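Local coordinates for protein VP1 (Polyomavirus HPyV6, PDB 4PCG) that forms the pentameric capsomers of the viral capsid as its major coat protein and probably takes part in attachment to host cells, at residues Thr182-Glu185 and Asn186-Tyr189; Gly102-Arg105 and Ala106-Thr109; Thr246-Asp249 and Ala250-Gln253. All coordinates share one frame; numbering follows the deposited sequence.

Overall arrangement
The contacts are local turns in the loops and strand ends of the jelly-roll core of VP1, the part present in this chain. Contacts 2 and 3 lie at one end of the subunit, in the DE and HI loops, with centres about 11 Å apart. They touch where Tyr103 O probably accepts a hydrogen bond from Thr246 N at 2.8 Å. Arg105 of contact 2 also packs on Asp249 of a neighbouring subunit. Contact 1, where the EF loop enters strand 187-194, lies on the opposite side of the chain's centre, about 44 Å and 41 Å from contacts 2 and 3, centre to centre. The Gln253 side chain is about 11 Å from the bound sodium ion.

Contact 1: residues Thr182-Glu185 and Asn186-Tyr189; sequences TRNE and NCRY
Asn186 forms the bend that carries the EF loop into strand 187-194, and directly after it Cys187 meets Asn184 across the turn. With CG anti to the backbone N (chi1 176°), the Asn186 amide leaves the turn and ND2 bonds Leu222 O. At Cys187 the turn closes: a weak bond of 3.4 Å joins Cys187 N to Asn184 O, while SG lies 3.9 Å from Asn184 OD1, an oxygen already taken by Asp129 N. The bend of Arg188 at chi2 (-58°) turns its guanidinium back toward the loop, with Glu185 O at its edge and in its plane, 3.7 Å from NH2. NE goes to Leu213 O. Tyr189 sets ring atom CE2 3.8 Å from Asn184 ND2; the side chains cross at about a right angle, amide and ring planes 68° apart. A water held 2.9 Å from Asn184 O and 2.7 Å from Glu185 O also accepts weakly from Arg188 NH2. With direct bonding across the turn this weak, the water probably shares its protons between these carbonyls and helps tie the turn to Arg188, while Cys187 O accepts from Asn207 ND2 of a neighbouring subunit, which links the bend to the pentamer interface.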
ATOM      1  N   THR B 182     -16.583   0.226  23.252  1.00 17.23           N
ATOM      2  CA  THR B 182     -16.784   0.364  24.683  1.00 19.78           C
ATOM      3  C   THR B 182     -17.364  -0.904  25.288  1.00 18.12           C
ATOM      4  O   THR B 182     -17.443  -0.999  26.490  1.00 17.84           O
ATOM      5  CB  THR B 182     -17.708   1.538  25.081  1.00 21.47           C
ATOM      6  OG1 THR B 182     -19.066   1.219  24.752  1.00 20.02           O
ATOM      7  CG2 THR B 182     -17.238   2.867  24.444  1.00 21.55           C
ATOM      8  N   ARG B 183     -17.765  -1.864  24.467  1.00 16.90           N
ATOM      9  CA  ARG B 183     -18.307  -3.141  24.936  1.00 17.23           C
ATOM     10  C   ARG B 183     -17.523  -4.293  24.285  1.00 16.38           C
ATOM     11  O   ARG B 183     -16.286  -4.201  24.168  1.00 16.41           O
ATOM     12  CB  ARG B 183     -19.829  -3.189  24.731  1.00 17.76           C
ATOM     13  CG  ARG B 183     -20.533  -2.033  25.441  1.00 19.72           C
ATOM     14  CD  ARG B 183     -22.050  -2.057  25.259  1.00 18.53           C
ATOM     15  NE  ARG B 183     -22.647  -1.000  26.041  1.00 21.14           N
ATOM     16  CZ  ARG B 183     -23.952  -0.837  26.282  1.00 21.87           C
ATOM     17  NH1 ARG B 183     -24.864  -1.651  25.782  1.00 22.09           N
ATOM     18  NH2 ARG B 183     -24.338   0.169  27.041  1.00 23.91           N
ATOM     19  N   ASN B 184     -18.195  -5.338  23.831  1.00 15.11           N
ATOM     20  CA  ASN B 184     -17.533  -6.468  23.180  1.00 15.86           C
ATOM     21  C   ASN B 184     -16.396  -7.051  23.990  1.00 16.88           C
ATOM     22  O   ASN B 184     -15.356  -7.439  23.429  1.00 17.45           O
ATOM     23  CB  ASN B 184     -17.107  -6.096  21.776  1.00 14.76           C
ATOM     24  CG  ASN B 184     -18.321  -5.928  20.865  1.00 16.57           C
ATOM     25  OD1 ASN B 184     -19.097  -6.862  20.713  1.00 13.89           O
ATOM     26  ND2 ASN B 184     -18.487  -4.747  20.272  1.00 15.14           N
ATOM     27  N   GLU B 185     -16.653  -7.171  25.288  1.00 17.46           N
ATOM     28  CA  GLU B 185     -15.641  -7.638  26.231  1.00 23.50           C
ATOM     29  C   GLU B 185     -15.067  -9.022  25.893  1.00 26.48           C
ATOM     30  O   GLU B 185     -13.864  -9.271  26.032  1.00 41.71           O
ATOM     31  CB  GLU B 185     -16.212  -7.645  27.677  1.00 25.74           C
ATOM     32  CG  GLU B 185     -16.496  -6.254  28.245  1.00 40.14           C
ATOM     33  CD  GLU B 185     -17.825  -5.585  27.802  1.00 45.60           C
ATOM     34  OE1 GLU B 185     -18.136  -4.492  28.340  1.00 61.20           O
ATOM     35  OE2 GLU B 185     -18.575  -6.116  26.951  1.00 33.65           O
ATOM     36  N   ASN B 186     -15.916  -9.928  25.499  1.00 23.40           N
ATOM     37  CA  ASN B 186     -15.466 -11.333  25.369  1.00 20.74           C
ATOM     38  C   ASN B 186     -15.694 -11.657  23.900  1.00 17.07           C
ATOM     39  O   ASN B 186     -16.356 -12.608  23.525  1.00 17.75           O
ATOM     40  CB  ASN B 186     -16.333 -12.149  26.331  1.00 22.94           C
ATOM     41  CG  ASN B 186     -16.090 -13.655  26.277  1.00 21.33           C
ATOM     42  OD1 ASN B 186     -14.961 -14.134  26.188  1.00 18.16           O
ATOM     43  ND2 ASN B 186     -17.174 -14.401  26.377  1.00 17.66           N
ATOM     44  N   CYS B 187     -15.111 -10.801  23.066  1.00 15.39           N
ATOM     45  CA  CYS B 187     -15.255 -10.871  21.618  1.00 17.27           C
ATOM     46  C   CYS B 187     -14.013 -10.263  20.990  1.00 16.33           C
ATOM     47  O   CYS B 187     -13.432  -9.352  21.563  1.00 17.10           O
ATOM     48  CB  CYS B 187     -16.478 -10.092  21.242  1.00 18.91           C
ATOM     49  SG  CYS B 187     -16.665  -9.644  19.523  1.00 19.26           S
ATOM     50  N   ARG B 188     -13.585 -10.803  19.856  1.00 14.96           N
ATOM     51  CA  ARG B 188     -12.571 -10.155  19.042  1.00 15.45           C
ATOM     52  C   ARG B 188     -13.189  -9.823  17.703  1.00 16.21           C
ATOM     53  O   ARG B 188     -13.885 -10.664  17.104  1.00 14.67           O
ATOM     54  CB  ARG B 188     -11.388 -11.066  18.807  1.00 16.04           C
ATOM     55  CG  ARG B 188     -10.809 -11.663  20.067  1.00 17.12           C
ATOM     56  CD  ARG B 188     -10.327 -10.666  21.107  1.00 19.78           C
ATOM     57  NE  ARG B 188      -9.812 -11.480  22.218  1.00 23.97           N
ATOM     58  CZ  ARG B 188     -10.279 -11.528  23.455  1.00 21.68           C
ATOM     59  NH1 ARG B 188      -9.703 -12.377  24.311  1.00 21.88           N
ATOM     60  NH2 ARG B 188     -11.254 -10.729  23.895  1.00 22.98           N
ATOM     61  N   TYR B 189     -12.901  -8.622  17.210  1.00 14.54           N
ATOM     62  CA  TYR B 189     -13.400  -8.235  15.902  1.00 14.38           C
ATOM     63  C   TYR B 189     -12.359  -7.427  15.143  1.00 13.23           C
ATOM     64  O   TYR B 189     -11.475  -6.794  15.735  1.00 14.30           O
ATOM     65  CB  TYR B 189     -14.761  -7.512  15.994  1.00 12.53           C
ATOM     66  CG  TYR B 189     -14.717  -6.194  16.706  1.00 13.74           C
ATOM     67  CD1 TYR B 189     -14.311  -5.034  16.047  1.00 14.65           C
ATOM     68  CD2 TYR B 189     -15.037  -6.100  18.059  1.00 17.27           C
ATOM     69  CE1 TYR B 189     -14.245  -3.829  16.707  1.00 16.10           C
ATOM     70  CE2 TYR B 189     -14.988  -4.894  18.727  1.00 17.51           C
ATOM     71  CZ  TYR B 189     -14.573  -3.761  18.048  1.00 16.78           C
ATOM     72  OH  TYR B 189     -14.500  -2.578  18.736  1.00 19.52           O
TER
HETATM   73  O   HOH W   1     -12.560  -7.916  24.090  1.00 28.26           O

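Contact 2: residues Gly102-Arg105 and Ala106-Thr109; sequences GYIR and AQGT
Ile104 and Thr109 form the antiparallel hydrogen-bonded pair of a small beta hairpin in the DE loop, closed by a type I turn from Arg105 to Gly108 and a G1 beta bulge in which Gly108 and Thr109 both face Ile104.

Backbone bonds define the motif. Ile104 N donates to Thr109 O at 2.9 Å, an almost straight bond (173° at the hydrogen) that runs nearly along the C=O axis. The turn itself is fastened by Gly108 N, which reaches Arg105 O at 3.2 Å from above the carbonyl plane and not on a lone pair. A further bond, from Gln107 N to Ile104 O, has the same length but is bent to 127° and weak. Gly108 takes up the positive phi usual at the first position of a G1 bulge, where the extra residue is accommodated opposite Ile104.

Among the side chains, Ile104 and Gln107 carry the side-chain contact. They lie alongside one another and point the same way, so that the aliphatic branches of Ile104 run beside the Gln107 chain, which is extended beyond CG. On the other strand, Thr109 O also lies 3.6 Å from Tyr103 CB, just beside the base of the tyrosine.

Contacts with a neighbouring subunit cover much of the hairpin. The Tyr103 ring stacks with Phe49 of that subunit, and Thr109 OG1 is hydrogen-bonded to its Arg255 NE. Ser197 of the same neighbour packs against both Ile104 and Gln107, which places their shared side in the interface between pentamer subunits. Between their side chains the closest approach is made by the methyl end of the isoleucine: CD1, carried outward by an extended chi2 of 173°, lies 3.6 Å from Gln107 OE1, and the CG2 branch lies 4.0 Å from the same oxygen.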
ATOM      1  N   GLY B 102     -21.615  -6.095 -15.916  1.00 20.58           N
ATOM      2  CA  GLY B 102     -21.994  -5.176 -16.999  1.00 20.74           C
ATOM      3  C   GLY B 102     -20.760  -4.602 -17.663  1.00 22.60           C
ATOM      4  O   GLY B 102     -19.626  -5.049 -17.401  1.00 22.50           O
ATOM      5  N   TYR B 103     -20.946  -3.583 -18.477  1.00 21.92           N
ATOM      6  CA  TYR B 103     -19.815  -2.948 -19.149  1.00 23.47           C
ATOM      7  C   TYR B 103     -19.908  -1.419 -19.118  1.00 25.99           C
ATOM      8  O   TYR B 103     -20.983  -0.863 -18.918  1.00 25.86           O
ATOM      9  CB  TYR B 103     -19.660  -3.480 -20.559  1.00 26.40           C
ATOM     10  CG  TYR B 103     -20.788  -3.138 -21.522  1.00 26.94           C
ATOM     11  CD1 TYR B 103     -21.905  -3.965 -21.624  1.00 30.65           C
ATOM     12  CD2 TYR B 103     -20.739  -2.005 -22.320  1.00 28.80           C
ATOM     13  CE1 TYR B 103     -22.931  -3.684 -22.510  1.00 32.43           C
ATOM     14  CE2 TYR B 103     -21.761  -1.711 -23.209  1.00 30.75           C
ATOM     15  CZ  TYR B 103     -22.864  -2.554 -23.288  1.00 33.20           C
ATOM     16  OH  TYR B 103     -23.893  -2.288 -24.137  1.00 35.67           O
ATOM     17  N   ILE B 104     -18.770  -0.755 -19.267  1.00 23.98           N
ATOM     18  CA  ILE B 104     -18.740   0.701 -19.297  1.00 25.53           C
ATOM     19  C   ILE B 104     -18.664   1.100 -20.753  1.00 27.67           C
ATOM     20  O   ILE B 104     -17.628   0.932 -21.446  1.00 27.62           O
ATOM     21  CB  ILE B 104     -17.563   1.303 -18.516  1.00 28.26           C
ATOM     22  CG1 ILE B 104     -17.524   0.767 -17.091  1.00 29.02           C
ATOM     23  CG2 ILE B 104     -17.671   2.839 -18.511  1.00 29.53           C
ATOM     24  CD1 ILE B 104     -16.288   1.186 -16.308  1.00 30.93           C
ATOM     25  N   ARG B 105     -19.777   1.622 -21.257  1.00 27.03           N
ATOM     26  CA  ARG B 105     -19.861   1.902 -22.670  1.00 30.69           C
ATOM     27  C   ARG B 105     -18.775   2.884 -23.109  1.00 33.05           C
ATOM     28  O   ARG B 105     -18.129   2.680 -24.133  1.00 33.46           O
ATOM     29  CB  ARG B 105     -21.254   2.445 -23.021  1.00 32.63           C
ATOM     30  CG  ARG B 105     -21.459   2.810 -24.474  1.00 39.55           C
ATOM     31  CD  ARG B 105     -22.932   3.102 -24.739  1.00 41.19           C
ATOM     32  NE  ARG B 105     -23.668   1.884 -25.069  1.00 43.36           N
ATOM     33  CZ  ARG B 105     -24.969   1.670 -24.859  1.00 51.64           C
ATOM     34  NH1 ARG B 105     -25.755   2.577 -24.277  1.00 55.00           N
ATOM     35  NH2 ARG B 105     -25.490   0.508 -25.224  1.00 56.38           N
ATOM     36  N   ALA B 106     -18.569   3.936 -22.325  1.00 35.20           N
ATOM     37  CA  ALA B 106     -17.656   5.003 -22.728  1.00 46.20           C
ATOM     38  C   ALA B 106     -16.227   4.482 -22.857  1.00 40.73           C
ATOM     39  O   ALA B 106     -15.487   4.945 -23.701  1.00 40.56           O
ATOM     40  CB  ALA B 106     -17.698   6.156 -21.727  1.00 45.78           C
ATOM     41  N   GLN B 107     -15.852   3.527 -22.012  1.00 36.47           N
ATOM     42  CA  GLN B 107     -14.501   3.000 -22.002  1.00 35.73           C
ATOM     43  C   GLN B 107     -14.345   1.645 -22.705  1.00 35.89           C
ATOM     44  O   GLN B 107     -13.276   1.049 -22.653  1.00 33.21           O
ATOM     45  CB  GLN B 107     -14.031   2.891 -20.572  1.00 39.71           C
ATOM     46  CG  GLN B 107     -13.858   4.228 -19.891  1.00 55.55           C
ATOM     47  CD  GLN B 107     -13.228   4.059 -18.530  1.00 55.23           C
ATOM     48  OE1 GLN B 107     -13.768   3.359 -17.667  1.00 72.94           O
ATOM     49  NE2 GLN B 107     -12.059   4.665 -18.335  1.00 65.58           N
ATOM     50  N   GLY B 108     -15.403   1.140 -23.327  1.00 30.00           N
ATOM     51  CA  GLY B 108     -15.330  -0.125 -24.076  1.00 29.78           C
ATOM     52  C   GLY B 108     -14.721  -1.304 -23.307  1.00 27.35           C
ATOM     53  O   GLY B 108     -13.946  -2.078 -23.873  1.00 28.36           O
ATOM     54  N   THR B 109     -15.098  -1.466 -22.053  1.00 25.33           N
ATOM     55  CA  THR B 109     -14.480  -2.495 -21.191  1.00 24.84           C
ATOM     56  C   THR B 109     -15.455  -3.034 -20.137  1.00 24.71           C
ATOM     57  O   THR B 109     -16.401  -2.336 -19.725  1.00 23.81           O
ATOM     58  CB  THR B 109     -13.154  -1.920 -20.592  1.00 25.66           C
ATOM     59  OG1 THR B 109     -12.235  -2.993 -20.260  1.00 27.57           O
ATOM     60  CG2 THR B 109     -13.442  -1.021 -19.382  1.00 23.45           C
TER

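Contact 3: residues Thr246-Asp249 and Ala250-Gln253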
ATOM      1  N   THR B 246     -23.306   0.056 -17.568  1.00 25.59           N
ATOM      2  CA  THR B 246     -23.403   0.496 -16.204  1.00 24.75           C
ATOM      3  C   THR B 246     -22.451   1.676 -16.002  1.00 22.70           C
ATOM      4  O   THR B 246     -21.769   2.083 -16.932  1.00 24.67           O
ATOM      5  CB  THR B 246     -23.129  -0.644 -15.209  1.00 22.78           C
ATOM      6  OG1 THR B 246     -23.515  -0.242 -13.884  1.00 25.65           O
ATOM      7  CG2 THR B 246     -21.630  -1.049 -15.214  1.00 25.22           C
ATOM      8  N   LEU B 247     -22.470   2.241 -14.800  1.00 27.08           N
ATOM      9  CA  LEU B 247     -21.688   3.444 -14.468  1.00 26.68           C
ATOM     10  C   LEU B 247     -22.063   4.614 -15.347  1.00 26.62           C
ATOM     11  O   LEU B 247     -21.212   5.350 -15.832  1.00 27.24           O
ATOM     12  CB  LEU B 247     -20.182   3.178 -14.558  1.00 26.88           C
ATOM     13  CG  LEU B 247     -19.317   4.022 -13.621  1.00 32.16           C
ATOM     14  CD1 LEU B 247     -19.586   3.684 -12.159  1.00 31.90           C
ATOM     15  CD2 LEU B 247     -17.848   3.805 -13.954  1.00 35.52           C
ATOM     16  N   SER B 248     -23.362   4.773 -15.555  1.00 30.24           N
ATOM     17  CA  SER B 248     -23.907   5.918 -16.260  1.00 30.77           C
ATOM     18  C   SER B 248     -25.273   6.281 -15.650  1.00 30.29           C
ATOM     19  O   SER B 248     -25.907   5.447 -14.991  1.00 32.06           O
ATOM     20  CB  SER B 248     -24.066   5.588 -17.743  1.00 37.94           C
ATOM     21  OG  SER B 248     -25.066   4.596 -17.904  1.00 35.59           O
ATOM     22  N   ASP B 249     -25.717   7.518 -15.873  1.00 34.21           N
ATOM     23  CA  ASP B 249     -27.038   7.959 -15.386  1.00 35.77           C
ATOM     24  C   ASP B 249     -28.142   7.084 -15.988  1.00 39.01           C
ATOM     25  O   ASP B 249     -29.032   6.613 -15.276  1.00 37.92           O
ATOM     26  CB  ASP B 249     -27.287   9.443 -15.720  1.00 39.72           C
ATOM     27  CG  ASP B 249     -28.457  10.064 -14.916  1.00 43.22           C
ATOM     28  OD1 ASP B 249     -28.893   9.483 -13.894  1.00 44.38           O
ATOM     29  OD2 ASP B 249     -28.933  11.152 -15.308  1.00 41.63           O
ATOM     30  N   ALA B 250     -28.049   6.821 -17.290  1.00 40.18           N
ATOM     31  CA  ALA B 250     -29.052   5.998 -17.979  1.00 37.39           C
ATOM     32  C   ALA B 250     -29.267   4.604 -17.357  1.00 38.36           C
ATOM     33  O   ALA B 250     -30.361   4.067 -17.459  1.00 36.82           O
ATOM     34  CB  ALA B 250     -28.712   5.883 -19.467  1.00 38.11           C
ATOM     35  N   TYR B 251     -28.263   4.023 -16.690  1.00 32.76           N
ATOM     36  CA  TYR B 251     -28.415   2.669 -16.097  1.00 32.10           C
ATOM     37  C   TYR B 251     -28.289   2.644 -14.575  1.00 33.26           C
ATOM     38  O   TYR B 251     -27.972   1.595 -13.946  1.00 33.32           O
ATOM     39  CB  TYR B 251     -27.437   1.692 -16.763  1.00 32.50           C
ATOM     40  CG  TYR B 251     -27.918   1.347 -18.134  1.00 31.83           C
ATOM     41  CD1 TYR B 251     -27.651   2.189 -19.221  1.00 34.40           C
ATOM     42  CD2 TYR B 251     -28.720   0.221 -18.345  1.00 33.32           C
ATOM     43  CE1 TYR B 251     -28.128   1.894 -20.491  1.00 39.70           C
ATOM     44  CE2 TYR B 251     -29.221  -0.063 -19.617  1.00 37.39           C
ATOM     45  CZ  TYR B 251     -28.909   0.762 -20.677  1.00 36.82           C
ATOM     46  OH  TYR B 251     -29.384   0.485 -21.934  1.00 38.12           O
ATOM     47  N   SER B 252     -28.556   3.797 -13.969  1.00 33.38           N
ATOM     48  CA  SER B 252     -28.398   3.930 -12.518  1.00 39.88           C
ATOM     49  C   SER B 252     -29.397   3.025 -11.798  1.00 37.99           C
ATOM     50  O   SER B 252     -29.112   2.452 -10.755  1.00 36.11           O
ATOM     51  CB  SER B 252     -28.562   5.399 -12.086  1.00 39.35           C
ATOM     52  OG  SER B 252     -29.779   5.947 -12.536  1.00 40.64           O
ATOM     53  N   GLN B 253     -30.567   2.866 -12.390  1.00 36.00           N
ATOM     54  CA  GLN B 253     -31.607   2.008 -11.797  1.00 39.16           C
ATOM     55  C   GLN B 253     -31.244   0.504 -11.700  1.00 42.44           C
ATOM     56  O   GLN B 253     -32.038  -0.295 -11.185  1.00 38.39           O
ATOM     57  CB  GLN B 253     -32.954   2.204 -12.533  1.00 40.08           C
ATOM     58  CG  GLN B 253     -33.147   1.397 -13.821  1.00 52.69           C
ATOM     59  CD  GLN B 253     -32.414   1.926 -15.059  1.00 58.75           C
ATOM     60  OE1 GLN B 253     -32.349   1.228 -16.074  1.00 63.93           O
ATOM     61  NE2 GLN B 253     -31.880   3.155 -14.998  1.00 45.69           N
TER
HETATM   62  O   HOH W   2     -26.106  -0.486 -13.763  1.00 24.03           O
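Ser248 and Asp249 meet Tyr251 and Ser252 in two overlapping turns of the HI loop, closed by bonds between residues three apart and leading into a short 3-10 segment.

The tight part centres on Asp249 O, which accepts twice from Ser252. The hydroxyl OG donates at 2.9 Å in the carbonyl plane, on a lone pair, whereas the backbone N comes from above that plane at 3.1 Å. Ser252 OG can reach back because it stands between its own backbone N and carbonyl carbon (chi1 54°). One residue earlier, Tyr251 N bonds Ser248 O at 3.2 Å, supplemented by a weak bond to Ser248 OG; that hydroxyl also lies at the edge of the tyrosine ring and in its plane, 3.8 Å from CD1. Ser252 is further packed on Phe49 of its own chain and on Gly108 of a neighbouring subunit.

Towards Thr246 the fit is looser. Its CA comes no nearer than 4.2 Å to Tyr251 CB, and a water spans the two residues, 2.6 Å from Thr246 OG1 and donating to Tyr251 O; Arg255 NH1 is a second partner of OG1. The solvent side is formed by the side chains of Asp249, Ala250 and Gln253. There the Gln253 side chain folds back on the turn, and NE2, with its acceptor in the amide plane, makes a nearly straight bond of 3.0 Å to Ala250 O.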